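Local coordinates for acetyl-CoA C-acetyltransferase (Syntrophomonas wolfei subsp. wolfei, PDB 7N7Z), which probably catalyses the thiolase reaction, the reversible condensation of two acetyl-CoA molecules into acetoacetyl-CoA, at residues Gly23-Val28 and Val204-Lys209; Cys154-Gly159 and Val287-Met292; Glu170-Thr175 and Val331-Glu336; Leu182-His187 and Arg225-Glu230. All blocks are in the same frame, centred on the assembly; numbering follows the deposited sequence.

Interaction 1: residues Gly23-Val28 and Val204-Lys209; sequences GGLASV and VPVVIK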
# COMPACT_ATOMS: atom_id res chain seq x y z
N GLY B 23 -13.99 -18.37 -1.36
CA GLY B 23 -15.07 -19.16 -1.91
C GLY B 23 -16.45 -18.65 -1.55
O GLY B 23 -16.75 -17.46 -1.70
N GLY B 24 -17.31 -19.55 -1.06
CA GLY B 24 -18.70 -19.20 -0.85
C GLY B 24 -18.92 -18.10 0.16
O GLY B 24 -19.87 -17.32 0.04
N LEU B 25 -18.06 -18.01 1.18
CA LEU B 25 -18.22 -17.05 2.26
C LEU B 25 -17.23 -15.90 2.17
O LEU B 25 -17.11 -15.12 3.12
CB LEU B 25 -18.08 -17.75 3.61
CG LEU B 25 -18.98 -18.97 3.82
CD1 LEU B 25 -18.67 -19.62 5.16
CD2 LEU B 25 -20.45 -18.58 3.73
N ALA B 26 -16.51 -15.76 1.05
CA ALA B 26 -15.51 -14.71 0.92
C ALA B 26 -16.11 -13.32 1.08
O ALA B 26 -15.39 -12.37 1.41
CB ALA B 26 -14.82 -14.82 -0.43
N SER B 27 -17.42 -13.17 0.85
CA SER B 27 -18.08 -11.88 0.96
C SER B 27 -18.55 -11.56 2.37
O SER B 27 -19.07 -10.47 2.60
CB SER B 27 -19.29 -11.83 0.01
OG SER B 27 -20.02 -13.05 0.08
N VAL B 28 -18.39 -12.49 3.31
CA VAL B 28 -18.90 -12.34 4.67
C VAL B 28 -17.71 -12.12 5.60
O VAL B 28 -16.89 -13.02 5.81
CB VAL B 28 -19.72 -13.56 5.11
CG1 VAL B 28 -20.51 -13.25 6.37
CG2 VAL B 28 -20.65 -14.00 3.99
N VAL B 204 -25.48 -23.68 11.07
CA VAL B 204 -26.45 -22.63 10.81
C VAL B 204 -26.08 -22.00 9.47
O VAL B 204 -24.93 -21.60 9.29
CB VAL B 204 -26.48 -21.56 11.92
CG1 VAL B 204 -25.09 -20.97 12.16
CG2 VAL B 204 -27.48 -20.46 11.57
N PRO B 205 -26.99 -21.93 8.51
CA PRO B 205 -26.60 -21.47 7.17
C PRO B 205 -26.26 -19.99 7.15
O PRO B 205 -26.72 -19.20 7.98
CB PRO B 205 -27.84 -21.76 6.31
CG PRO B 205 -28.98 -21.78 7.27
CD PRO B 205 -28.43 -22.26 8.59
N VAL B 206 -25.42 -19.62 6.18
CA VAL B 206 -25.03 -18.23 5.94
C VAL B 206 -25.68 -17.78 4.64
O VAL B 206 -25.52 -18.44 3.60
CB VAL B 206 -23.50 -18.08 5.88
CG1 VAL B 206 -23.13 -16.63 5.58
CG2 VAL B 206 -22.87 -18.55 7.17
N VAL B 207 -26.40 -16.67 4.70
CA VAL B 207 -27.18 -16.18 3.57
C VAL B 207 -26.44 -15.02 2.93
O VAL B 207 -26.16 -14.01 3.58
CB VAL B 207 -28.59 -15.76 4.01
CG1 VAL B 207 -29.32 -15.08 2.88
CG2 VAL B 207 -29.38 -16.97 4.49
N ILE B 208 -26.11 -15.16 1.65
CA ILE B 208 -25.44 -14.11 0.88
C ILE B 208 -26.52 -13.25 0.24
O ILE B 208 -27.32 -13.74 -0.56
CB ILE B 208 -24.50 -14.70 -0.18
CG1 ILE B 208 -23.70 -15.90 0.38
CG2 ILE B 208 -23.57 -13.62 -0.73
CD1 ILE B 208 -22.51 -15.53 1.25
N LYS B 209 -26.53 -11.96 0.57
CA LYS B 209 -27.57 -11.05 0.10
C LYS B 209 -27.14 -10.39 -1.21
O LYS B 209 -26.85 -9.19 -1.29
CB LYS B 209 -27.88 -10.01 1.17
CG LYS B 209 -28.65 -10.55 2.36
CD LYS B 209 -30.15 -10.55 2.10
CE LYS B 209 -30.92 -11.14 3.27
NZ LYS B 209 -30.73 -10.35 4.52
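The end of Ile208 enters the bend made by Gly24, Ser27 and Val28. Its CD1 lies 3.4 Å from Gly24 O and 3.6 Å from Val28 CG2, so one methyl meets both a backbone carbonyl and an apolar branch. Ser27 OG completes the fit, 3.7 Å from Ile208 CG2; it has the same spacing to CD1, so the hydroxyl rests against two methyl groups. The torsions of Ile208 explain the reach: CG1 stands anti to the carbonyl carbon, and a chi2 of -79° folds CD1 over toward the loop. Two residues earlier on the strand, Val206 offers its CG1 tip to tip to Val28 CG2 at 3.9 Å. Leu25 comes in at a slant, with CD2 3.8 Å from Val206 CB. A loop packs on a two-stranded hairpin here: 23-28 follows the central strand 8-20 and leads into helix 30-45, whereas 206-208 pairs antiparallel with strand 215-217. Two successive type I turns, Gly23 to Ala26 and Leu25 to Val28, shape the loop, and the second is closed by the bond from Val28 N to Leu25 O at 2.9 Å. They set Leu25, Ser27 and Val28 against alternate strand residues, Val206 and Ile208, while Val207 between them points away. Further out, Ile217 of the partner strand touches both Leu25 and Ile208, and Leu33 of helix 30-45 touches both Val28 and Val206. The loop backbone is held from other directions, Gly24 N by Glu221 OE2 and Ala26 O by Asn124 ND2.

Interaction 2: residues Cys154-Gly159 and Val287-Met292; sequences CQLAGG and VDAKVM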
# COMPACT_ATOMS: atom_id res chain seq x y z
N CYS B 154 5.58 -19.13 11.00
CA CYS B 154 6.05 -19.05 12.37
C CYS B 154 7.52 -18.65 12.38
O CYS B 154 8.36 -19.29 11.73
CB CYS B 154 5.87 -20.39 13.08
SG CYS B 154 6.11 -20.33 14.87
N GLN B 155 7.84 -17.58 13.12
CA GLN B 155 9.22 -17.14 13.22
C GLN B 155 10.09 -18.19 13.90
O GLN B 155 11.21 -18.46 13.46
CB GLN B 155 9.30 -15.81 13.96
CG GLN B 155 8.75 -14.62 13.18
CD GLN B 155 8.81 -13.33 13.96
OE1 GLN B 155 8.91 -13.33 15.18
NE2 GLN B 155 8.76 -12.21 13.25
N LEU B 156 9.58 -18.79 14.98
CA LEU B 156 10.35 -19.81 15.68
C LEU B 156 10.61 -21.02 14.79
O LEU B 156 11.68 -21.63 14.86
CB LEU B 156 9.62 -20.23 16.96
CG LEU B 156 9.44 -19.12 18.00
CD1 LEU B 156 8.36 -19.51 19.00
CD2 LEU B 156 10.75 -18.84 18.71
N ALA B 157 9.64 -21.38 13.95
CA ALA B 157 9.80 -22.52 13.06
C ALA B 157 10.65 -22.20 11.84
O ALA B 157 11.22 -23.12 11.24
CB ALA B 157 8.44 -23.04 12.61
N GLY B 158 10.75 -20.93 11.46
CA GLY B 158 11.54 -20.53 10.31
C GLY B 158 10.78 -20.49 9.00
O GLY B 158 11.30 -19.93 8.03
N GLY B 159 9.59 -21.06 8.94
CA GLY B 159 8.83 -21.04 7.71
C GLY B 159 7.39 -21.42 7.93
O GLY B 159 6.90 -21.46 9.07
N VAL B 287 4.90 -28.00 22.75
CA VAL B 287 6.04 -28.70 22.21
C VAL B 287 6.85 -27.69 21.41
O VAL B 287 6.41 -26.57 21.16
CB VAL B 287 5.64 -29.90 21.32
CG1 VAL B 287 4.91 -30.95 22.14
CG2 VAL B 287 4.77 -29.44 20.16
N ASP B 288 8.06 -28.09 21.02
CA ASP B 288 8.93 -27.18 20.28
C ASP B 288 8.23 -26.69 19.02
O ASP B 288 7.61 -27.47 18.29
CB ASP B 288 10.25 -27.86 19.94
CG ASP B 288 11.27 -26.88 19.40
OD1 ASP B 288 11.18 -26.52 18.20
OD2 ASP B 288 12.17 -26.47 20.16
N ALA B 289 8.35 -25.39 18.76
CA ALA B 289 7.66 -24.79 17.62
C ALA B 289 7.97 -25.53 16.32
O ALA B 289 7.10 -25.66 15.45
CB ALA B 289 8.06 -23.32 17.48
N LYS B 290 9.19 -26.03 16.18
CA LYS B 290 9.59 -26.70 14.94
C LYS B 290 8.93 -28.06 14.76
O LYS B 290 9.04 -28.64 13.67
CB LYS B 290 11.12 -26.85 14.92
CG LYS B 290 11.85 -25.53 15.09
CD LYS B 290 13.30 -25.62 14.63
CE LYS B 290 13.46 -25.19 13.18
NZ LYS B 290 13.04 -26.26 12.23
N VAL B 291 8.25 -28.58 15.78
CA VAL B 291 7.47 -29.81 15.65
C VAL B 291 6.14 -29.60 16.36
O VAL B 291 5.66 -30.49 17.07
CB VAL B 291 8.23 -31.02 16.22
CG1 VAL B 291 9.38 -31.41 15.30
CG2 VAL B 291 8.74 -30.73 17.62
N MET B 292 5.55 -28.42 16.16
CA MET B 292 4.30 -28.08 16.84
C MET B 292 3.22 -29.14 16.62
O MET B 292 2.32 -29.29 17.45
CB MET B 292 3.79 -26.72 16.35
CG MET B 292 3.80 -26.53 14.83
SD MET B 292 2.53 -27.47 13.96
CE MET B 292 1.06 -26.61 14.50
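Lys290 crosses to Leu156 and Ala157 from a backbone fixed by Asp288: Lys290 N donates to Asp288 OD1 at 2.9 Å with an N-H...O angle of 158°. The carboxylate oxygen receives it on its anti side, 20° out of the carboxylate plane. This is an Asx turn, and it leads straight into the 3-10 segment that begins at Ala289. That segment presents Ala289 CB to the opposite loop, where it packs 3.5 Å from Leu156 CB, with Leu156 CD1 touching more loosely from farther along the same side chain. Cys154 SG borders the same methyl at 4.4 Å. Lys290 lies along the backbone of the opposite loop with its aliphatic part: CG passes Leu156 O, and bends at chi3 (93°) and chi4 bring CE to 3.6 Å from Ala157 O. Ala157 CB meets Ala289 O at 4.1 Å, so an aliphatic carbon from each side lies against a carbonyl of the other. The loop that receives them closes on itself at Cys154, which Gly158 and Gly159 both face in a G1 beta bulge; Gly158 N bonds to Cys154 O at 2.9 Å. In the thiolase fold this joins the loop region inserted in the N-terminal half to the turn leaving strand 277-285, in the C-terminal half. Met161 and Thr164 of helix 161-172 touch Cys154 and Ala157 respectively. A second subunit also packs here, its Arg71 on Leu156 and its Val81 on Asp288. The Cys154 side chain is about 10 Å from that of Cys92, the predicted acyl-thioester cysteine.

Interaction 3: residues Glu170-Thr175 and Val331-Glu336; sequences EKYGIT and VRMLKE
This is a helix-end contact at the surface: Tyr172, in the last turn of helix 161-172, lies against the side of helix 324-336, and Arg332 reaches the carbonyl where the first helix stops. Both terminal nitrogens of Arg332 donate to Tyr172 O, NH1 at 3.1 Å and NH2 at 3.2 Å. With N-H...O angles near 132° each bond is weak, and together they form a fork on one oxygen. The same guanidinium spreads one face over Tyr172 CB, its plane turned 70° from that of the phenol ring. Bends at chi2 and chi3 let the arginine do two jobs, since its stem stays on the ring while its end turns back to the carbonyl. Arg332 CB sits over a ring face in a CH-pi contact, 4.2 Å from the Tyr172 ring centroid, and Arg332 CG comes to 3.5 Å from Tyr172 CD1. Lys171 CD lies over the opposite face, displaced toward the ring's rim. Farther out, Glu336 OE1 approaches Tyr172 CE1 obliquely at 3.4 Å, and the phenol oxygen OH lies 3.6 Å from Met333 CB and takes a weak hydrogen bond from Lys171 NZ. The helix ends here in a Schellman motif, with Gly173 as its positive-phi C-prime residue and Ile174 N bonded to Ala169 O. Ile174 then folds back onto Ile168 and Ala169, while its CG1 borders the guanidinium. Beyond the pair, Leu294 touches Tyr172, and helix 296-307 packs on helix 324-336 through Ala297 and Val298 against Met333 and Pro301 against Leu334.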
# COMPACT_ATOMS: atom_id res chain seq x y z
N GLU B 170 10.02 -36.19 8.67
CA GLU B 170 11.42 -36.57 8.67
C GLU B 170 11.79 -37.32 9.95
O GLU B 170 12.38 -38.40 9.90
CB GLU B 170 12.30 -35.33 8.51
CG GLU B 170 12.33 -34.77 7.10
CD GLU B 170 13.52 -33.85 6.87
OE1 GLU B 170 13.85 -33.07 7.78
OE2 GLU B 170 14.12 -33.92 5.78
N LYS B 171 11.45 -36.75 11.11
CA LYS B 171 11.85 -37.35 12.38
C LYS B 171 11.34 -38.78 12.50
O LYS B 171 12.11 -39.70 12.80
CB LYS B 171 11.33 -36.50 13.54
CG LYS B 171 11.70 -37.03 14.92
CD LYS B 171 10.92 -36.33 16.02
CE LYS B 171 11.17 -36.99 17.37
NZ LYS B 171 10.31 -36.42 18.44
N TYR B 172 10.05 -38.99 12.26
CA TYR B 172 9.45 -40.31 12.36
C TYR B 172 9.48 -41.06 11.03
O TYR B 172 8.99 -42.20 10.97
CB TYR B 172 8.01 -40.20 12.85
CG TYR B 172 7.90 -39.73 14.29
CD1 TYR B 172 8.41 -40.50 15.33
CD2 TYR B 172 7.31 -38.52 14.60
CE1 TYR B 172 8.32 -40.08 16.64
CE2 TYR B 172 7.21 -38.09 15.91
CZ TYR B 172 7.72 -38.87 16.92
OH TYR B 172 7.62 -38.45 18.23
N GLY B 173 10.03 -40.47 9.98
CA GLY B 173 10.14 -41.15 8.71
C GLY B 173 8.80 -41.52 8.11
O GLY B 173 8.58 -42.66 7.69
N ILE B 174 7.88 -40.56 8.07
CA ILE B 174 6.58 -40.75 7.43
C ILE B 174 6.74 -40.46 5.94
O ILE B 174 7.36 -39.46 5.55
CB ILE B 174 5.51 -39.84 8.07
CG1 ILE B 174 5.32 -40.21 9.54
CG2 ILE B 174 4.19 -39.96 7.31
CD1 ILE B 174 4.67 -39.11 10.36
N THR B 175 6.16 -41.32 5.11
CA THR B 175 6.33 -41.23 3.67
C THR B 175 5.08 -40.66 3.01
O THR B 175 3.99 -40.62 3.59
CB THR B 175 6.64 -42.61 3.08
OG1 THR B 175 5.56 -43.51 3.35
CG2 THR B 175 7.92 -43.17 3.69
N VAL B 331 0.14 -40.14 16.21
CA VAL B 331 -0.07 -41.57 16.46
C VAL B 331 1.21 -42.20 16.97
O VAL B 331 1.19 -43.01 17.91
CB VAL B 331 -0.56 -42.27 15.17
CG1 VAL B 331 -0.65 -43.78 15.39
CG2 VAL B 331 -1.91 -41.72 14.75
N ARG B 332 2.35 -41.86 16.36
CA ARG B 332 3.62 -42.46 16.76
C ARG B 332 4.02 -42.01 18.16
O ARG B 332 4.35 -42.84 19.02
CB ARG B 332 4.70 -42.11 15.75
CG ARG B 332 5.96 -42.96 15.87
CD ARG B 332 5.79 -44.32 15.22
NE ARG B 332 5.65 -44.22 13.77
CZ ARG B 332 6.66 -44.03 12.94
NH1 ARG B 332 7.90 -43.90 13.37
NH2 ARG B 332 6.41 -43.95 11.63
N MET B 333 4.00 -40.70 18.41
CA MET B 333 4.39 -40.21 19.73
C MET B 333 3.47 -40.75 20.81
O MET B 333 3.91 -41.07 21.92
CB MET B 333 4.40 -38.68 19.75
CG MET B 333 4.79 -38.10 21.11
SD MET B 333 5.06 -36.32 21.10
CE MET B 333 5.73 -36.09 22.75
N LEU B 334 2.17 -40.86 20.51
CA LEU B 334 1.24 -41.40 21.50
C LEU B 334 1.53 -42.87 21.79
O LEU B 334 1.24 -43.34 22.89
CB LEU B 334 -0.20 -41.24 21.01
CG LEU B 334 -0.98 -40.00 21.48
CD1 LEU B 334 -2.44 -40.11 21.04
CD2 LEU B 334 -0.90 -39.80 22.99
N LYS B 335 2.08 -43.60 20.82
CA LYS B 335 2.43 -44.99 21.06
C LYS B 335 3.76 -45.12 21.78
O LYS B 335 3.93 -46.00 22.64
CB LYS B 335 2.48 -45.75 19.73
CG LYS B 335 3.10 -47.14 19.82
CD LYS B 335 3.21 -47.81 18.46
CE LYS B 335 3.41 -49.31 18.59
NZ LYS B 335 3.71 -49.96 17.29
N GLU B 336 4.72 -44.25 21.46
CA GLU B 336 6.08 -44.41 21.97
C GLU B 336 6.23 -43.81 23.36
O GLU B 336 6.65 -44.49 24.30
CB GLU B 336 7.07 -43.77 20.99
CG GLU B 336 7.36 -44.63 19.77
CD GLU B 336 8.13 -43.88 18.70
OE1 GLU B 336 8.27 -42.64 18.81
OE2 GLU B 336 8.60 -44.53 17.74

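Interaction 4: residues Leu182-His187 and Arg225-Glu230; sequences LALTSH and RGASLE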
# COMPACT_ATOMS: atom_id res chain seq x y z
N LEU B 182 -3.99 -41.62 4.52
CA LEU B 182 -4.79 -40.99 5.56
C LEU B 182 -5.59 -39.82 5.00
O LEU B 182 -6.79 -39.69 5.25
CB LEU B 182 -3.89 -40.53 6.71
CG LEU B 182 -4.61 -40.01 7.95
CD1 LEU B 182 -3.85 -40.40 9.21
CD2 LEU B 182 -4.80 -38.50 7.89
N ALA B 183 -4.93 -38.96 4.22
CA ALA B 183 -5.59 -37.78 3.69
C ALA B 183 -6.81 -38.14 2.86
O ALA B 183 -7.84 -37.46 2.93
CB ALA B 183 -4.61 -36.96 2.86
N LEU B 184 -6.72 -39.21 2.07
CA LEU B 184 -7.85 -39.62 1.25
C LEU B 184 -9.08 -39.89 2.11
O LEU B 184 -10.17 -39.38 1.82
CB LEU B 184 -7.48 -40.86 0.43
CG LEU B 184 -8.62 -41.51 -0.36
CD1 LEU B 184 -9.14 -40.57 -1.44
CD2 LEU B 184 -8.16 -42.83 -0.97
N THR B 185 -8.92 -40.68 3.17
CA THR B 185 -10.06 -41.01 4.02
C THR B 185 -10.72 -39.75 4.57
O THR B 185 -11.95 -39.70 4.71
CB THR B 185 -9.62 -41.92 5.16
OG1 THR B 185 -8.39 -41.43 5.73
CG2 THR B 185 -9.41 -43.34 4.66
N SER B 186 -9.93 -38.73 4.88
CA SER B 186 -10.50 -37.48 5.39
C SER B 186 -11.37 -36.82 4.33
O SER B 186 -12.52 -36.43 4.60
CB SER B 186 -9.39 -36.54 5.84
OG SER B 186 -8.88 -36.94 7.10
N HIS B 187 -10.84 -36.67 3.11
CA HIS B 187 -11.65 -36.14 2.02
C HIS B 187 -12.87 -37.01 1.77
O HIS B 187 -13.98 -36.50 1.57
CB HIS B 187 -10.80 -36.03 0.75
CG HIS B 187 -9.67 -35.06 0.86
ND1 HIS B 187 -9.85 -33.69 0.84
CD2 HIS B 187 -8.33 -35.26 0.98
CE1 HIS B 187 -8.68 -33.09 0.95
NE2 HIS B 187 -7.74 -34.02 1.04
N ARG B 225 -13.76 -33.87 -4.13
CA ARG B 225 -14.65 -34.93 -4.60
C ARG B 225 -13.93 -35.87 -5.55
O ARG B 225 -13.05 -35.46 -6.32
CB ARG B 225 -15.87 -34.32 -5.29
CG ARG B 225 -16.66 -33.35 -4.43
CD ARG B 225 -17.70 -34.07 -3.59
NE ARG B 225 -18.33 -33.18 -2.62
CZ ARG B 225 -19.63 -33.09 -2.40
NH1 ARG B 225 -20.50 -33.83 -3.06
NH2 ARG B 225 -20.08 -32.24 -1.48
N GLY B 226 -14.30 -37.14 -5.48
CA GLY B 226 -13.71 -38.14 -6.36
C GLY B 226 -12.26 -38.45 -6.07
O GLY B 226 -11.56 -38.96 -6.95
N ALA B 227 -11.79 -38.15 -4.86
CA ALA B 227 -10.40 -38.42 -4.53
C ALA B 227 -10.11 -39.91 -4.60
O ALA B 227 -10.90 -40.74 -4.15
CB ALA B 227 -10.08 -37.89 -3.13
N SER B 228 -8.96 -40.25 -5.18
CA SER B 228 -8.47 -41.62 -5.23
C SER B 228 -7.01 -41.64 -4.82
O SER B 228 -6.32 -40.61 -4.84
CB SER B 228 -8.64 -42.23 -6.63
OG SER B 228 -7.61 -41.78 -7.51
N LEU B 229 -6.53 -42.83 -4.44
CA LEU B 229 -5.16 -42.94 -3.97
C LEU B 229 -4.16 -42.51 -5.03
O LEU B 229 -3.06 -42.03 -4.70
CB LEU B 229 -4.87 -44.38 -3.52
CG LEU B 229 -3.75 -44.57 -2.50
CD1 LEU B 229 -4.02 -43.79 -1.22
CD2 LEU B 229 -3.56 -46.04 -2.20
N GLU B 230 -4.50 -42.67 -6.31
CA GLU B 230 -3.60 -42.28 -7.38
C GLU B 230 -3.71 -40.79 -7.71
O GLU B 230 -2.74 -40.20 -8.19
CB GLU B 230 -3.87 -43.12 -8.63
CG GLU B 230 -3.28 -44.52 -8.56
CD GLU B 230 -4.04 -45.44 -7.62
OE1 GLU B 230 -5.27 -45.27 -7.49
OE2 GLU B 230 -3.42 -46.34 -7.02
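Two successive peptide planes, Ala227-Ser228 and Ser228-Leu229, each carry a methyl of Leu184 over one face. CD1 stands almost squarely above the first, 3.2 Å from Ala227 O, and CD2 stands above the second, 3.8 Å from Leu229 N. The fork of the leucine thus straddles Ser228, whose own CB points away from the helix. With CG anti to the backbone N (chi1 173°), Leu184 extends from helix 176-196 far enough to bring both branches down on the strip. Packing is tight on one side: Leu184 CD1 and Ala227 CB are only 3.3 Å apart, closer than usual for two carbons. On the other side Leu229 turns its end inward, and its CD1 meets Leu184 CD2 at 4.3 Å. Here, within the thiolase N-terminal half, the extended residues Ala227 and Ser228 lie along the flank of helix 176-196 and lead into a short, weakly bonded helix at about 229-232, with Ser228 at the N-cap. One turn on from Leu184, His187 adds its CB to Ala227 CB at 4.4 Å, while its imidazole is held elsewhere, NE2 bonded to Ala248 O and ND1 more weakly to Ile224 N. His187 lies about 11 Å, side chain to side chain, from His358, a predicted catalytic residue. Arg225 returns to the same helix by a salt bridge to Asp195, and Ser186 on another side of it bonds through OG to Glu321.

In the fold
From the N terminus, the loop after strand 8-20 waits for residues 204-209, 176 residues on, to close interaction 1 against a small hairpin. Before that happens the chain has laid down the first partners of the other three contacts: 154-159, then 170-175 at the end of helix 161-172, then 182-187 in the next helix. Interaction 1 therefore crosses all three. Interaction 4 closes first after it, over a span of 38 residues that contains the small hairpin, inside the spans of interactions 2 and 3, which cross each other. Interactions 2 and 3 tie the N-terminal half to the C-terminal half; their centres are about 17 Å apart. Interactions 1 and 4 stay within the N-terminal half.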